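B-type Cna protein (Enterococcus faecium, PDB 6FWY) is a cell-wall-anchored surface protein of unknown function whose thioester domain probably attaches covalently to host targets, as in related bacterial adhesins. Local coordinates at residues T21-P30 / Q121-H129; E101-V112 / R136-Y145. All coordinates share one frame; numbering follows the deposited sequence.

Interaction 1 of 2, residues T21-P30 / Q121-H129; sequences TDGYIRVNMP and QIVWSHPNH
The H129 ring presents one face to Y24 and an edge to D22. Y24 CE2 lies 3.4 Å from H129 ND1, and the two ring planes are inclined at 38°. At the edge, H129 NE2 donates to the syn lone pair of D22 OD1 over 2.7 Å. The carboxylate stands at 86° to the ring. Its other oxygen takes an almost straight bond from N128 ND2, 2.7 Å from D22 OD2. Two donors thus fix the rotation of the D22 carboxylate. The H126 ring has G23 O over the centre of one face; at its edge ND1 makes a weak bond to I25 O. W36 of strand 32-44 also meets this ring. The R26 guanidinium has P127 CD over one face, and S125 OG lies in its plane, 2.9 Å from NH2. R26 NE also donates to S125 O, from above the carbonyl plane. A bend at chi3 (-72°) turns the arginine back to S125 for this side-on grip.

Next to these groups runs a short antiparallel ladder, strand 26-29 with strand 122-123, at an edge of the large sheet. R26 and V123 form the hydrogen-bonded pair, with R26 N to V123 O at 3.0 Å. V27 and I122 form the non-hydrogen-bonded pair. Beyond it, Q121 NE2 reaches N28 O at 2.9 Å, while Q121 OE1 is held by K118 N. I25 CG2 packs 3.5 Å from W124 CE3.

Interaction 2 of 2, residues E101-V112 / R136-Y145; sequences EAWYATQLVSWV and RVKKAFEKIY
The helical segments 101-112 and 136-145 run in the same general sense, with a crossing angle of -50°. The axes of these two segments come within 8.4 Å. The backbones come close at A105 and F141, whose CA atoms are 4.8 Å apart. Small side chains permit this: A105 CB meets A140 CB at 3.6 Å. The packing is knobs-into-holes in both directions. A105 sits among V137, A140, F141 and I144, and F141 sits among A105, L108, V109 and V112.

F141 has CG anti to the backbone N (chi1 169°), which carries its ring across to helix 101-112. F141 CD1 lies 3.6 Å from V109 CG2, and L108 crosses the phenylalanine at about a right angle. V109 CG2 also touches I144 CG2 at 3.7 Å. Further along, V112 CG1 packs against Y145 CE1.

At the other end, R136 makes a side-on salt bridge with the E101 carboxylate. R136 NE lies 2.9 Å from E101 OE1, and R136 NH2 lies 3.1 Å from E101 OE2. Both bonds use syn lone pairs, and the two flat groups are only 16° from coplanar. E101 OE1 also accepts from G97 N, so OE1 has two donors and the buried carboxylate three. V137 CG2 packs on the aliphatic part of E101.

Helix 99-113 is enclosed on several sides. W103 and Q107 touch strands 32-44 and 49-52, where Q107 and S110 hydrogen-bond to the backbone of C52. T106 and V109 pack on M81 of helix 76-84, while Y104 OH bonds to M37 O of strand 32-44.

The two contacts have centres 13 Å apart, on the same side of the chain's centre, and they touch. T21 CG2 packs on W103 and Y104, and W124 lies against K138, with which it also makes a cation-pi contact. Along the chain the segments alternate: 21-30, 101-112, 121-129, 136-145. Helix 99-113 leads into strand 122-123, which leads into helix 131-150. The short strand of interaction 1 therefore lies in the connection between the two helices of interaction 2. It pairs with strand 26-29 from the N-terminal part of the chain. Together the contacts join helices 99-113 and 131-150 to the large antiparallel sheet.

Interaction 1 of 2, residues T21-P30 / Q121-H129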
loop_
_atom_site.group_PDB
_atom_site.type_symbol
_atom_site.label_atom_id
_atom_site.label_comp_id
_atom_site.label_asym_id
_atom_site.label_seq_id
_atom_site.Cartn_x
_atom_site.Cartn_y
_atom_site.Cartn_z
ATOM N N THR A 21 -16.629 14.060 -17.161
ATOM C CA THR A 21 -18.044 13.738 -17.227
ATOM C C THR A 21 -18.848 14.696 -16.353
ATOM O O THR A 21 -18.370 15.186 -15.333
ATOM C CB THR A 21 -18.326 12.284 -16.794
ATOM O OG1 THR A 21 -19.722 12.011 -16.889
ATOM C CG2 THR A 21 -17.882 12.019 -15.367
ATOM N N ASP A 22 -20.103 14.915 -16.759
ATOM C CA ASP A 22 -21.074 15.631 -15.937
ATOM C C ASP A 22 -21.689 14.730 -14.856
ATOM O O ASP A 22 -22.491 15.207 -14.017
ATOM C CB ASP A 22 -22.151 16.284 -16.835
ATOM C CG ASP A 22 -22.808 15.316 -17.805
ATOM O OD1 ASP A 22 -22.574 14.087 -17.732
ATOM O OD2 ASP A 22 -23.549 15.790 -18.677
ATOM N N GLY A 23 -21.366 13.435 -14.874
ATOM C CA GLY A 23 -21.810 12.506 -13.841
ATOM C C GLY A 23 -22.972 11.683 -14.307
ATOM O O GLY A 23 -23.746 12.121 -15.156
ATOM N N TYR A 24 -23.080 10.474 -13.764
ATOM C CA TYR A 24 -24.170 9.536 -14.062
ATOM C C TYR A 24 -25.239 9.472 -12.960
ATOM O O TYR A 24 -26.202 8.723 -13.080
ATOM C CB TYR A 24 -23.574 8.144 -14.240
ATOM C CG TYR A 24 -22.687 8.063 -15.436
ATOM C CD1 TYR A 24 -21.343 8.390 -15.338
ATOM C CD2 TYR A 24 -23.192 7.678 -16.674
ATOM C CE1 TYR A 24 -20.522 8.343 -16.451
ATOM C CE2 TYR A 24 -22.371 7.601 -17.779
ATOM C CZ TYR A 24 -21.039 7.922 -17.652
ATOM O OH TYR A 24 -20.251 7.859 -18.763
ATOM N N ILE A 25 -25.021 10.247 -11.903
ATOM C CA ILE A 25 -25.869 10.325 -10.730
ATOM C C ILE A 25 -25.943 11.779 -10.298
ATOM O O ILE A 25 -25.209 12.619 -10.790
ATOM C CB ILE A 25 -25.344 9.434 -9.555
ATOM C CG1 ILE A 25 -23.973 9.875 -9.039
ATOM C CG2 ILE A 25 -25.286 7.961 -9.973
ATOM C CD1 ILE A 25 -23.966 10.919 -7.947
ATOM N N ARG A 26 -26.837 12.053 -9.358
ATOM C CA ARG A 26 -26.914 13.345 -8.683
ATOM C C ARG A 26 -26.981 13.046 -7.195
ATOM O O ARG A 26 -27.109 11.887 -6.807
ATOM C CB ARG A 26 -28.134 14.139 -9.169
ATOM C CG ARG A 26 -28.049 14.497 -10.641
ATOM C CD ARG A 26 -29.333 15.017 -11.218
ATOM N NE ARG A 26 -30.331 13.962 -11.371
ATOM C CZ ARG A 26 -31.633 14.177 -11.611
ATOM N NH1 ARG A 26 -32.096 15.400 -11.754
ATOM N NH2 ARG A 26 -32.459 13.148 -11.731
ATOM N N VAL A 27 -26.884 14.086 -6.370
ATOM C CA VAL A 27 -26.938 13.928 -4.929
ATOM C C VAL A 27 -27.837 14.995 -4.314
ATOM O O VAL A 27 -27.632 16.205 -4.563
ATOM C CB VAL A 27 -25.557 14.022 -4.260
ATOM C CG1 VAL A 27 -25.655 13.790 -2.761
ATOM C CG2 VAL A 27 -24.568 13.035 -4.883
ATOM N N ASN A 28 -28.800 14.533 -3.503
ATOM C CA ASN A 28 -29.533 15.397 -2.597
ATOM C C ASN A 28 -28.607 15.857 -1.481
ATOM O O ASN A 28 -28.324 15.140 -0.531
ATOM C CB ASN A 28 -30.769 14.687 -1.996
ATOM C CG ASN A 28 -31.809 14.342 -3.048
ATOM O OD1 ASN A 28 -32.026 15.093 -3.994
ATOM N ND2 ASN A 28 -32.439 13.194 -2.889
ATOM N N MET A 29 -28.091 17.062 -1.653
ATOM C CA MET A 29 -27.230 17.695 -0.693
ATOM C C MET A 29 -28.109 18.511 0.219
ATOM O O MET A 29 -29.198 18.898 -0.186
ATOM C CB MET A 29 -26.230 18.598 -1.425
ATOM C CG MET A 29 -25.135 17.797 -2.111
ATOM S SD MET A 29 -24.096 16.741 -1.059
ATOM C CE MET A 29 -22.739 17.835 -0.602
ATOM N N PRO A 30 -27.605 18.866 1.412
ATOM C CA PRO A 30 -28.479 19.568 2.371
ATOM C C PRO A 30 -29.240 20.820 1.927
ATOM O O PRO A 30 -30.375 20.992 2.336
ATOM C CB PRO A 30 -27.531 19.963 3.488
ATOM C CG PRO A 30 -26.473 18.895 3.461
ATOM C CD PRO A 30 -26.274 18.583 1.993
ATOM N N GLN A 121 -28.227 9.641 0.153
ATOM C CA GLN A 121 -28.355 10.896 -0.603
ATOM C C GLN A 121 -28.181 10.742 -2.131
ATOM O O GLN A 121 -28.542 11.641 -2.881
ATOM C CB GLN A 121 -27.377 11.942 -0.083
ATOM C CG GLN A 121 -27.578 12.374 1.363
ATOM C CD GLN A 121 -26.380 13.173 1.870
ATOM O OE1 GLN A 121 -25.609 12.671 2.683
ATOM N NE2 GLN A 121 -26.196 14.400 1.354
ATOM N N ILE A 122 -27.641 9.622 -2.597
ATOM C CA ILE A 122 -27.399 9.449 -4.031
ATOM C C ILE A 122 -28.707 9.280 -4.798
ATOM O O ILE A 122 -29.484 8.416 -4.469
ATOM C CB ILE A 122 -26.436 8.276 -4.322
ATOM C CG1 ILE A 122 -25.068 8.532 -3.672
ATOM C CG2 ILE A 122 -26.239 8.119 -5.831
ATOM C CD1 ILE A 122 -24.122 7.345 -3.676
ATOM N N VAL A 123 -28.916 10.118 -5.810
ATOM C CA VAL A 123 -30.018 9.997 -6.777
ATOM C C VAL A 123 -29.513 9.248 -8.021
ATOM O O VAL A 123 -28.648 9.749 -8.749
ATOM C CB VAL A 123 -30.610 11.393 -7.159
ATOM C CG1 VAL A 123 -31.733 11.274 -8.179
ATOM C CG2 VAL A 123 -31.134 12.095 -5.920
ATOM N N TRP A 124 -30.066 8.068 -8.274
ATOM C CA TRP A 124 -29.547 7.152 -9.299
ATOM C C TRP A 124 -30.144 7.443 -10.659
ATOM O O TRP A 124 -30.789 6.590 -11.266
ATOM C CB TRP A 124 -29.773 5.698 -8.883
ATOM C CG TRP A 124 -28.997 5.362 -7.658
ATOM C CD1 TRP A 124 -29.473 5.299 -6.373
ATOM C CD2 TRP A 124 -27.584 5.107 -7.579
ATOM N NE1 TRP A 124 -28.448 4.992 -5.514
ATOM C CE2 TRP A 124 -27.279 4.877 -6.221
ATOM C CE3 TRP A 124 -26.554 5.043 -8.531
ATOM C CZ2 TRP A 124 -25.993 4.579 -5.784
ATOM C CZ3 TRP A 124 -25.265 4.760 -8.100
ATOM C CH2 TRP A 124 -24.991 4.528 -6.733
ATOM N N SER A 125 -29.916 8.662 -11.133
ATOM C CA SER A 125 -30.396 9.111 -12.440
ATOM C C SER A 125 -29.771 10.464 -12.737
ATOM O O SER A 125 -29.410 11.211 -11.823
ATOM C CB SER A 125 -31.939 9.221 -12.485
ATOM O OG SER A 125 -32.395 10.238 -11.610
ATOM N N HIS A 126 -29.632 10.755 -14.025
ATOM C CA HIS A 126 -29.057 12.007 -14.517
ATOM C C HIS A 126 -29.693 12.330 -15.886
ATOM O O HIS A 126 -29.814 11.437 -16.735
ATOM C CB HIS A 126 -27.543 11.856 -14.638
ATOM C CG HIS A 126 -26.822 13.149 -14.891
ATOM N ND1 HIS A 126 -26.102 13.797 -13.915
ATOM C CD2 HIS A 126 -26.729 13.917 -15.999
ATOM C CE1 HIS A 126 -25.607 14.914 -14.414
ATOM N NE2 HIS A 126 -25.990 15.017 -15.670
ATOM N N PRO A 127 -30.087 13.603 -16.125
ATOM C CA PRO A 127 -30.801 13.962 -17.386
ATOM C C PRO A 127 -30.060 13.730 -18.721
ATOM O O PRO A 127 -30.708 13.666 -19.769
ATOM C CB PRO A 127 -31.110 15.460 -17.215
ATOM C CG PRO A 127 -30.221 15.932 -16.119
ATOM C CD PRO A 127 -29.969 14.760 -15.210
ATOM N N ASN A 128 -28.735 13.582 -18.674
ATOM C CA ASN A 128 -27.866 13.414 -19.862
ATOM C C ASN A 128 -27.400 11.970 -20.089
ATOM O O ASN A 128 -26.618 11.723 -20.997
ATOM C CB ASN A 128 -26.618 14.319 -19.746
ATOM C CG ASN A 128 -26.956 15.796 -19.816
ATOM O OD1 ASN A 128 -28.080 16.172 -20.166
ATOM N ND2 ASN A 128 -25.987 16.648 -19.467
ATOM N N HIS A 129 -27.843 11.033 -19.247
ATOM C CA HIS A 129 -27.459 9.631 -19.386
ATOM C C HIS A 129 -28.658 8.722 -19.214
ATOM O O HIS A 129 -29.601 9.035 -18.465
ATOM C CB HIS A 129 -26.345 9.268 -18.394
ATOM C CG HIS A 129 -25.128 10.143 -18.516
ATOM N ND1 HIS A 129 -24.147 9.935 -19.457
ATOM C CD2 HIS A 129 -24.771 11.260 -17.839
ATOM C CE1 HIS A 129 -23.228 10.880 -19.339
ATOM N NE2 HIS A 129 -23.585 11.700 -18.368
#

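Interaction 2 of 2, residues E101-V112 / R136-Y145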
loop_
_atom_site.group_PDB
_atom_site.type_symbol
_atom_site.label_atom_id
_atom_site.label_comp_id
_atom_site.label_asym_id
_atom_site.label_seq_id
_atom_site.Cartn_x
_atom_site.Cartn_y
_atom_site.Cartn_z
ATOM N N GLU A 101 -17.294 5.132 -17.173
ATOM C CA GLU A 101 -18.226 4.622 -16.161
ATOM C C GLU A 101 -17.491 3.947 -14.998
ATOM O O GLU A 101 -17.860 4.143 -13.845
ATOM C CB GLU A 101 -19.227 3.629 -16.772
ATOM C CG GLU A 101 -20.274 4.267 -17.676
ATOM C CD GLU A 101 -21.119 3.280 -18.460
ATOM O OE1 GLU A 101 -21.190 2.077 -18.082
ATOM O OE2 GLU A 101 -21.735 3.719 -19.456
ATOM N N ALA A 102 -16.470 3.149 -15.314
ATOM C CA ALA A 102 -15.678 2.456 -14.280
ATOM C C ALA A 102 -14.930 3.460 -13.401
ATOM O O ALA A 102 -14.978 3.381 -12.181
ATOM C CB ALA A 102 -14.718 1.451 -14.909
ATOM N N TRP A 103 -14.259 4.413 -14.033
ATOM C CA TRP A 103 -13.590 5.483 -13.303
ATOM C C TRP A 103 -14.559 6.286 -12.418
ATOM O O TRP A 103 -14.266 6.526 -11.245
ATOM C CB TRP A 103 -12.859 6.423 -14.260
ATOM C CG TRP A 103 -12.576 7.773 -13.657
ATOM C CD1 TRP A 103 -11.706 8.068 -12.650
ATOM C CD2 TRP A 103 -13.197 8.997 -14.020
ATOM N NE1 TRP A 103 -11.746 9.407 -12.366
ATOM C CE2 TRP A 103 -12.655 10.005 -13.191
ATOM C CE3 TRP A 103 -14.183 9.341 -14.955
ATOM C CZ2 TRP A 103 -13.048 11.347 -13.279
ATOM C CZ3 TRP A 103 -14.579 10.669 -15.045
ATOM C CH2 TRP A 103 -14.006 11.659 -14.214
ATOM N N TYR A 104 -15.703 6.696 -12.966
ATOM C CA TYR A 104 -16.660 7.505 -12.197
ATOM C C TYR A 104 -17.229 6.739 -11.009
ATOM O O TYR A 104 -17.395 7.300 -9.913
ATOM C CB TYR A 104 -17.790 8.029 -13.087
ATOM C CG TYR A 104 -18.681 9.027 -12.394
ATOM C CD1 TYR A 104 -18.328 10.372 -12.315
ATOM C CD2 TYR A 104 -19.878 8.628 -11.824
ATOM C CE1 TYR A 104 -19.150 11.299 -11.674
ATOM C CE2 TYR A 104 -20.708 9.546 -11.188
ATOM C CZ TYR A 104 -20.334 10.873 -11.120
ATOM O OH TYR A 104 -21.150 11.774 -10.505
ATOM N N ALA A 105 -17.553 5.466 -11.231
ATOM C CA ALA A 105 -17.981 4.560 -10.152
ATOM C C ALA A 105 -16.981 4.549 -9.020
ATOM O O ALA A 105 -17.367 4.593 -7.863
ATOM C CB ALA A 105 -18.163 3.138 -10.673
ATOM N N THR A 106 -15.701 4.522 -9.360
ATOM C CA THR A 106 -14.655 4.531 -8.354
ATOM C C THR A 106 -14.603 5.899 -7.649
ATOM O O THR A 106 -14.474 5.954 -6.434
ATOM C CB THR A 106 -13.278 4.118 -8.946
ATOM O OG1 THR A 106 -13.429 2.963 -9.776
ATOM C CG2 THR A 106 -12.311 3.786 -7.863
ATOM N N GLN A 107 -14.718 6.984 -8.403
ATOM C CA GLN A 107 -14.751 8.336 -7.820
ATOM C C GLN A 107 -15.961 8.512 -6.878
ATOM O O GLN A 107 -15.877 9.213 -5.872
ATOM C CB GLN A 107 -14.756 9.401 -8.934
ATOM C CG GLN A 107 -14.910 10.858 -8.486
ATOM C CD GLN A 107 -13.820 11.287 -7.521
ATOM O OE1 GLN A 107 -12.688 11.505 -7.918
ATOM N NE2 GLN A 107 -14.164 11.406 -6.247
ATOM N N LEU A 108 -17.074 7.869 -7.219
ATOM C CA LEU A 108 -18.264 7.914 -6.376
ATOM C C LEU A 108 -17.971 7.262 -5.012
ATOM O O LEU A 108 -18.264 7.833 -3.977
ATOM C CB LEU A 108 -19.430 7.246 -7.110
ATOM C CG LEU A 108 -20.844 7.373 -6.557
ATOM C CD1 LEU A 108 -21.262 8.824 -6.282
ATOM C CD2 LEU A 108 -21.749 6.719 -7.594
ATOM N N VAL A 109 -17.323 6.096 -5.029
ATOM C CA VAL A 109 -16.807 5.450 -3.808
ATOM C C VAL A 109 -15.884 6.397 -3.022
ATOM O O VAL A 109 -16.061 6.577 -1.816
ATOM C CB VAL A 109 -16.060 4.127 -4.114
ATOM C CG1 VAL A 109 -15.369 3.566 -2.868
ATOM C CG2 VAL A 109 -17.037 3.119 -4.673
ATOM N N SER A 110 -14.928 7.005 -3.699
ATOM C CA SER A 110 -14.046 7.972 -3.045
ATOM C C SER A 110 -14.809 9.094 -2.303
ATOM O O SER A 110 -14.497 9.411 -1.160
ATOM C CB SER A 110 -13.074 8.588 -4.057
ATOM O OG SER A 110 -12.142 9.431 -3.413
ATOM N N TRP A 111 -15.800 9.678 -2.969
ATOM C CA TRP A 111 -16.588 10.762 -2.380
ATOM C C TRP A 111 -17.332 10.309 -1.117
ATOM O O TRP A 111 -17.350 11.016 -0.125
ATOM C CB TRP A 111 -17.578 11.346 -3.393
ATOM C CG TRP A 111 -16.997 12.317 -4.411
ATOM C CD1 TRP A 111 -15.983 13.227 -4.212
ATOM C CD2 TRP A 111 -17.435 12.505 -5.756
ATOM N NE1 TRP A 111 -15.784 13.959 -5.338
ATOM C CE2 TRP A 111 -16.646 13.537 -6.308
ATOM C CE3 TRP A 111 -18.403 11.898 -6.553
ATOM C CZ2 TRP A 111 -16.794 13.970 -7.631
ATOM C CZ3 TRP A 111 -18.573 12.343 -7.855
ATOM C CH2 TRP A 111 -17.774 13.354 -8.385
ATOM N N VAL A 112 -17.919 9.116 -1.176
ATOM C CA VAL A 112 -18.643 8.529 -0.046
ATOM C C VAL A 112 -17.692 8.191 1.097
ATOM O O VAL A 112 -17.933 8.572 2.225
ATOM C CB VAL A 112 -19.447 7.292 -0.486
ATOM C CG1 VAL A 112 -20.081 6.578 0.714
ATOM C CG2 VAL A 112 -20.532 7.715 -1.472
ATOM N N ARG A 136 -25.331 0.509 -14.756
ATOM C CA ARG A 136 -23.978 -0.070 -14.811
ATOM C C ARG A 136 -23.055 0.618 -13.801
ATOM O O ARG A 136 -22.330 -0.045 -13.064
ATOM C CB ARG A 136 -23.395 0.028 -16.222
ATOM C CG ARG A 136 -24.017 -0.940 -17.211
ATOM C CD ARG A 136 -23.214 -1.022 -18.493
ATOM N NE ARG A 136 -23.169 0.263 -19.192
ATOM C CZ ARG A 136 -24.013 0.658 -20.153
ATOM N NH1 ARG A 136 -25.013 -0.116 -20.556
ATOM N NH2 ARG A 136 -23.861 1.863 -20.707
ATOM N N VAL A 137 -23.128 1.947 -13.741
ATOM C CA VAL A 137 -22.380 2.707 -12.733
ATOM C C VAL A 137 -22.761 2.301 -11.297
ATOM O O VAL A 137 -21.876 2.081 -10.452
ATOM C CB VAL A 137 -22.516 4.236 -12.947
ATOM C CG1 VAL A 137 -21.923 5.022 -11.786
ATOM C CG2 VAL A 137 -21.840 4.636 -14.240
ATOM N N LYS A 138 -24.067 2.178 -11.042
ATOM C CA LYS A 138 -24.561 1.723 -9.741
ATOM C C LYS A 138 -24.027 0.326 -9.353
ATOM O O LYS A 138 -23.598 0.108 -8.224
ATOM C CB LYS A 138 -26.089 1.703 -9.746
ATOM C CG LYS A 138 -26.702 1.432 -8.393
ATOM C CD LYS A 138 -28.218 1.595 -8.400
ATOM C CE LYS A 138 -28.714 1.467 -6.979
ATOM N NZ LYS A 138 -30.168 1.180 -6.932
ATOM N N LYS A 139 -24.091 -0.602 -10.297
ATOM C CA LYS A 139 -23.572 -1.958 -10.120
ATOM C C LYS A 139 -22.061 -1.940 -9.801
ATOM O O LYS A 139 -21.624 -2.563 -8.833
ATOM C CB LYS A 139 -23.862 -2.784 -11.383
ATOM C CG LYS A 139 -23.654 -4.284 -11.230
ATOM C CD LYS A 139 -23.635 -4.994 -12.576
ATOM C CE LYS A 139 -23.198 -6.437 -12.447
ATOM N NZ LYS A 139 -24.295 -7.377 -12.791
ATOM N N ALA A 140 -21.290 -1.201 -10.594
ATOM C CA ALA A 140 -19.850 -1.015 -10.333
ATOM C C ALA A 140 -19.560 -0.382 -8.976
ATOM O O ALA A 140 -18.708 -0.885 -8.238
ATOM C CB ALA A 140 -19.193 -0.194 -11.442
ATOM N N PHE A 141 -20.272 0.705 -8.661
ATOM C CA PHE A 141 -20.190 1.367 -7.341
ATOM C C PHE A 141 -20.382 0.387 -6.184
ATOM O O PHE A 141 -19.555 0.323 -5.273
ATOM C CB PHE A 141 -21.240 2.497 -7.209
ATOM C CG PHE A 141 -21.370 3.034 -5.807
ATOM C CD1 PHE A 141 -20.508 4.009 -5.352
ATOM C CD2 PHE A 141 -22.318 2.527 -4.936
ATOM C CE1 PHE A 141 -20.582 4.480 -4.050
ATOM C CE2 PHE A 141 -22.393 2.980 -3.620
ATOM C CZ PHE A 141 -21.541 3.967 -3.173
ATOM N N GLU A 142 -21.482 -0.362 -6.221
ATOM C CA GLU A 142 -21.817 -1.304 -5.153
ATOM C C GLU A 142 -20.779 -2.406 -4.968
ATOM O O GLU A 142 -20.488 -2.814 -3.845
ATOM C CB GLU A 142 -23.199 -1.915 -5.394
ATOM C CG GLU A 142 -24.298 -0.899 -5.192
ATOM C CD GLU A 142 -25.672 -1.373 -5.636
ATOM O OE1 GLU A 142 -25.843 -2.530 -6.106
ATOM O OE2 GLU A 142 -26.618 -0.569 -5.507
ATOM N N LYS A 143 -20.238 -2.897 -6.076
ATOM C CA LYS A 143 -19.146 -3.862 -6.004
ATOM C C LYS A 143 -17.944 -3.232 -5.294
ATOM O O LYS A 143 -17.450 -3.774 -4.325
ATOM C CB LYS A 143 -18.746 -4.342 -7.400
ATOM C CG LYS A 143 -17.753 -5.502 -7.374
ATOM C CD LYS A 143 -17.578 -6.144 -8.738
ATOM C CE LYS A 143 -16.151 -6.681 -8.963
ATOM N NZ LYS A 143 -15.972 -8.064 -8.464
ATOM N N ILE A 144 -17.496 -2.082 -5.776
ATOM C CA ILE A 144 -16.277 -1.444 -5.253
ATOM C C ILE A 144 -16.479 -1.031 -3.790
ATOM O O ILE A 144 -15.615 -1.279 -2.944
ATOM C CB ILE A 144 -15.830 -0.239 -6.120
ATOM C CG1 ILE A 144 -15.514 -0.686 -7.562
ATOM C CG2 ILE A 144 -14.592 0.443 -5.540
ATOM C CD1 ILE A 144 -15.565 0.472 -8.567
ATOM N N TYR A 145 -17.623 -0.415 -3.494
ATOM C CA TYR A 145 -17.924 0.066 -2.145
ATOM C C TYR A 145 -17.978 -1.092 -1.141
ATOM O O TYR A 145 -17.355 -1.034 -0.085
ATOM C CB TYR A 145 -19.238 0.840 -2.159
ATOM C CG TYR A 145 -19.606 1.508 -0.870
ATOM C CD1 TYR A 145 -18.797 2.477 -0.326
ATOM C CD2 TYR A 145 -20.787 1.189 -0.206
ATOM C CE1 TYR A 145 -19.131 3.119 0.864
ATOM C CE2 TYR A 145 -21.149 1.838 0.971
ATOM C CZ TYR A 145 -20.296 2.794 1.504
ATOM O OH TYR A 145 -20.600 3.450 2.670
#